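Local coordinates for importin-95 (Chaetomium thermophilum, PDB 4XRI), which probably acts as a HEAT-repeat nuclear transport receptor, carrying protein cargo into the nucleus and binding a small GTPase, at residues A[556-567]-A[579-590]. The protein carries 2 engineered substitutions. Numbering follows the deposited sequence.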
# COMPACT_ATOMS: atom_id res chain seq x y z
N ILE A 556 8.18 28.62 -15.47
CA ILE A 556 8.35 27.76 -14.30
C ILE A 556 9.62 28.11 -13.54
O ILE A 556 9.63 28.18 -12.31
CB ILE A 556 8.39 26.27 -14.70
CG1 ILE A 556 7.06 25.84 -15.31
CG2 ILE A 556 8.72 25.40 -13.50
CD1 ILE A 556 5.86 26.08 -14.41
N LEU A 557 10.70 28.32 -14.29
CA LEU A 557 11.97 28.75 -13.73
C LEU A 557 11.85 30.07 -12.99
O LEU A 557 12.40 30.24 -11.90
CB LEU A 557 13.03 28.86 -14.83
CG LEU A 557 13.83 27.59 -15.13
CD1 LEU A 557 14.71 27.79 -16.35
CD2 LEU A 557 14.66 27.21 -13.91
N GLN A 558 11.13 31.01 -13.58
CA GLN A 558 10.90 32.32 -12.98
C GLN A 558 10.15 32.19 -11.65
O GLN A 558 10.51 32.84 -10.66
CB GLN A 558 10.12 33.22 -13.94
CG GLN A 558 10.08 34.68 -13.54
CD GLN A 558 9.48 35.56 -14.63
OE1 GLN A 558 9.23 35.10 -15.75
NE2 GLN A 558 9.26 36.82 -14.31
N ARG A 559 9.13 31.34 -11.63
CA ARG A 559 8.35 31.08 -10.42
C ARG A 559 9.18 30.39 -9.34
O ARG A 559 9.05 30.70 -8.16
CB ARG A 559 7.12 30.24 -10.75
CG ARG A 559 6.06 30.97 -11.56
CD ARG A 559 4.78 30.16 -11.67
NE ARG A 559 3.78 30.85 -12.48
CZ ARG A 559 2.54 30.42 -12.68
NH1 ARG A 559 2.13 29.29 -12.12
NH2 ARG A 559 1.71 31.12 -13.44
N LEU A 560 10.04 29.46 -9.76
CA LEU A 560 10.96 28.79 -8.85
C LEU A 560 11.90 29.78 -8.19
O LEU A 560 12.13 29.73 -6.98
CB LEU A 560 11.75 27.71 -9.59
CG LEU A 560 11.20 26.29 -9.53
CD1 LEU A 560 12.01 25.36 -10.43
CD2 LEU A 560 11.23 25.80 -8.09
N GLU A 561 12.46 30.68 -8.99
CA GLU A 561 13.34 31.73 -8.50
C GLU A 561 12.64 32.63 -7.49
O GLU A 561 13.24 33.10 -6.53
CB GLU A 561 13.88 32.57 -9.67
CG GLU A 561 14.86 31.82 -10.55
CD GLU A 561 15.11 32.52 -11.88
OE1 GLU A 561 14.38 33.49 -12.18
OE2 GLU A 561 16.02 32.10 -12.62
N GLU A 562 11.35 32.87 -7.72
CA GLU A 562 10.57 33.76 -6.87
C GLU A 562 10.25 33.14 -5.50
O GLU A 562 9.87 33.85 -4.57
CB GLU A 562 9.28 34.17 -7.58
CG GLU A 562 9.49 35.24 -8.64
CD GLU A 562 8.29 35.43 -9.55
OE1 GLU A 562 7.30 34.69 -9.39
OE2 GLU A 562 8.34 36.32 -10.42
N THR A 563 10.40 31.83 -5.37
CA THR A 563 10.16 31.15 -4.10
C THR A 563 11.31 31.36 -3.12
O THR A 563 11.16 31.12 -1.91
CB THR A 563 9.94 29.63 -4.27
OG1 THR A 563 11.16 29.02 -4.70
CG2 THR A 563 8.84 29.35 -5.27
N LEU A 564 12.45 31.79 -3.63
CA LEU A 564 13.63 31.99 -2.79
C LEU A 564 13.45 33.15 -1.80
O LEU A 564 13.71 32.98 -0.61
CB LEU A 564 14.89 32.20 -3.65
CG LEU A 564 15.43 30.97 -4.36
CD1 LEU A 564 16.72 31.31 -5.10
CD2 LEU A 564 15.67 29.84 -3.37
N PRO A 565 13.01 34.33 -2.28
CA PRO A 565 12.73 35.34 -1.25
C PRO A 565 11.46 35.03 -0.46
O PRO A 565 11.30 35.52 0.65
CB PRO A 565 12.57 36.63 -2.06
CG PRO A 565 12.18 36.19 -3.42
CD PRO A 565 12.91 34.90 -3.64
N LEU A 566 10.57 34.22 -1.03
CA LEU A 566 9.38 33.77 -0.33
C LEU A 566 9.76 32.93 0.89
O LEU A 566 9.16 33.07 1.96
CB LEU A 566 8.47 32.96 -1.26
CG LEU A 566 7.22 33.65 -1.81
CD1 LEU A 566 7.57 34.96 -2.48
CD2 LEU A 566 6.49 32.72 -2.77
N GLN A 567 10.75 32.07 0.71
CA GLN A 567 11.32 31.25 1.78
C GLN A 567 11.68 32.10 3.00
O GLN A 567 11.50 31.68 4.14
CB GLN A 567 12.55 30.51 1.26
CG GLN A 567 13.45 29.94 2.33
CD GLN A 567 12.82 28.78 3.08
OE1 GLN A 567 12.58 28.86 4.28
NE2 GLN A 567 12.55 27.69 2.36
N LEU A 579 4.92 26.67 1.14
CA LEU A 579 6.10 26.99 0.34
C LEU A 579 6.72 25.72 -0.23
O LEU A 579 7.15 25.69 -1.39
CB LEU A 579 7.12 27.76 1.18
CG LEU A 579 8.38 28.36 0.54
CD1 LEU A 579 9.53 27.37 0.52
CD2 LEU A 579 8.07 28.88 -0.86
N GLU A 580 6.76 24.67 0.58
CA GLU A 580 7.38 23.42 0.17
C GLU A 580 6.56 22.71 -0.91
O GLU A 580 7.12 22.13 -1.84
CB GLU A 580 7.58 22.50 1.38
CG GLU A 580 8.73 22.95 2.28
CD GLU A 580 8.86 22.12 3.54
OE1 GLU A 580 8.07 21.18 3.73
OE2 GLU A 580 9.76 22.43 4.36
N ASP A 581 5.24 22.77 -0.79
CA ASP A 581 4.36 22.22 -1.82
C ASP A 581 4.52 22.98 -3.14
O ASP A 581 4.48 22.38 -4.21
CB ASP A 581 2.89 22.27 -1.37
CG ASP A 581 2.56 21.22 -0.33
OD1 ASP A 581 1.46 21.30 0.26
OD2 ASP A 581 3.39 20.31 -0.11
N MET A 582 4.71 24.29 -3.05
CA MET A 582 4.90 25.14 -4.22
C MET A 582 6.18 24.75 -4.98
O MET A 582 6.16 24.55 -6.19
CB MET A 582 4.97 26.61 -3.81
CG MET A 582 5.03 27.59 -4.97
SD MET A 582 5.11 29.29 -4.39
CE MET A 582 3.91 29.24 -3.06
N GLN A 583 7.28 24.65 -4.24
CA GLN A 583 8.57 24.32 -4.82
C GLN A 583 8.58 22.90 -5.37
O GLN A 583 9.15 22.64 -6.43
CB GLN A 583 9.67 24.49 -3.79
CG GLN A 583 9.96 25.95 -3.42
CD GLN A 583 11.01 26.08 -2.34
OE1 GLN A 583 11.09 25.25 -1.44
NE2 GLN A 583 11.83 27.12 -2.43
N THR A 584 7.93 21.98 -4.66
CA THR A 584 7.88 20.58 -5.09
C THR A 584 7.07 20.44 -6.38
O THR A 584 7.45 19.69 -7.29
CB THR A 584 7.26 19.68 -4.00
OG1 THR A 584 8.07 19.73 -2.83
CG2 THR A 584 7.17 18.25 -4.49
N SER A 585 5.96 21.16 -6.45
CA SER A 585 5.11 21.14 -7.64
C SER A 585 5.84 21.76 -8.83
O SER A 585 5.78 21.24 -9.95
CB SER A 585 3.80 21.89 -7.38
OG SER A 585 3.00 21.22 -6.42
N LEU A 586 6.52 22.87 -8.59
CA LEU A 586 7.25 23.57 -9.64
C LEU A 586 8.42 22.74 -10.16
O LEU A 586 8.74 22.78 -11.35
CB LEU A 586 7.75 24.93 -9.13
CG LEU A 586 6.69 26.03 -9.04
CD1 LEU A 586 7.23 27.24 -8.30
CD2 LEU A 586 6.22 26.42 -10.43
N CYS A 587 9.07 22.00 -9.26
CA CYS A 587 10.15 21.11 -9.65
C CYS A 587 9.61 19.97 -10.51
O CYS A 587 10.27 19.53 -11.45
CB CYS A 587 10.87 20.55 -8.42
SG CYS A 587 12.02 21.71 -7.63
N THR A 588 8.41 19.50 -10.18
CA THR A 588 7.77 18.43 -10.93
C THR A 588 7.51 18.84 -12.37
O THR A 588 7.79 18.09 -13.30
CB THR A 588 6.44 18.01 -10.27
OG1 THR A 588 6.70 17.39 -9.01
CG2 THR A 588 5.68 17.02 -11.17
N VAL A 589 6.98 20.05 -12.55
CA VAL A 589 6.72 20.59 -13.88
C VAL A 589 8.03 20.83 -14.62
O VAL A 589 8.15 20.49 -15.80
CB VAL A 589 5.92 21.90 -13.81
CG1 VAL A 589 5.70 22.45 -15.21
CG2 VAL A 589 4.59 21.69 -13.11
N LEU A 590 8.99 21.44 -13.94
CA LEU A 590 10.31 21.68 -14.52
C LEU A 590 10.92 20.38 -15.03
O LEU A 590 11.41 20.31 -16.16
CB LEU A 590 11.24 22.34 -13.50
CG LEU A 590 12.67 22.54 -14.00
CD1 LEU A 590 12.69 23.52 -15.17
CD2 LEU A 590 13.60 23.02 -12.89
O HOH W 1 14.07 27.40 -0.30
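Ile-556 splits its branches over the antiparallel helix 579-590: CG2, anti to the backbone N, presses within 3.4 Å of Leu-586 O, while the side chain crosses that of Val-589 at about a right angle, Ile-556 CG1 3.7 Å from Val-589 CG1. At Arg-559 it is the aliphatic root that packs, CB lying against both methyls of Leu-586; the extended chain then carries the guanidinium away to Leu-514 O, Thr-517 and Tyr-531. Leu-560 is a knob in the hole formed by Gln-583, Leu-586, Cys-587 and Leu-590, its CD1 3.7 Å from Leu-590 CD2, and Leu-586 returns the interlock among Ile-556, Arg-559, Leu-560 and Thr-563. Next, Thr-563 OG1 takes a nearly straight bond (3.0 Å, 170°) from Gln-583 NE2, in the amide plane, and donates to Leu-560 O at 2.6 Å; its CG2 meets Met-582 SD. A valine in its place would probably cost the buried Gln-583 amide its acceptor on this helix. One water accepts from both Gln-583 NE2 and Gln-567 NE2. These knobs-into-holes join helices 546-567 and 573-597 as an antiparallel pair in this HEAT-repeat protein, helix 605-616 packing against the former, helix 625-640 against the latter, and helix 524-539 reaching Leu-586 and Val-589 through Tyr-531.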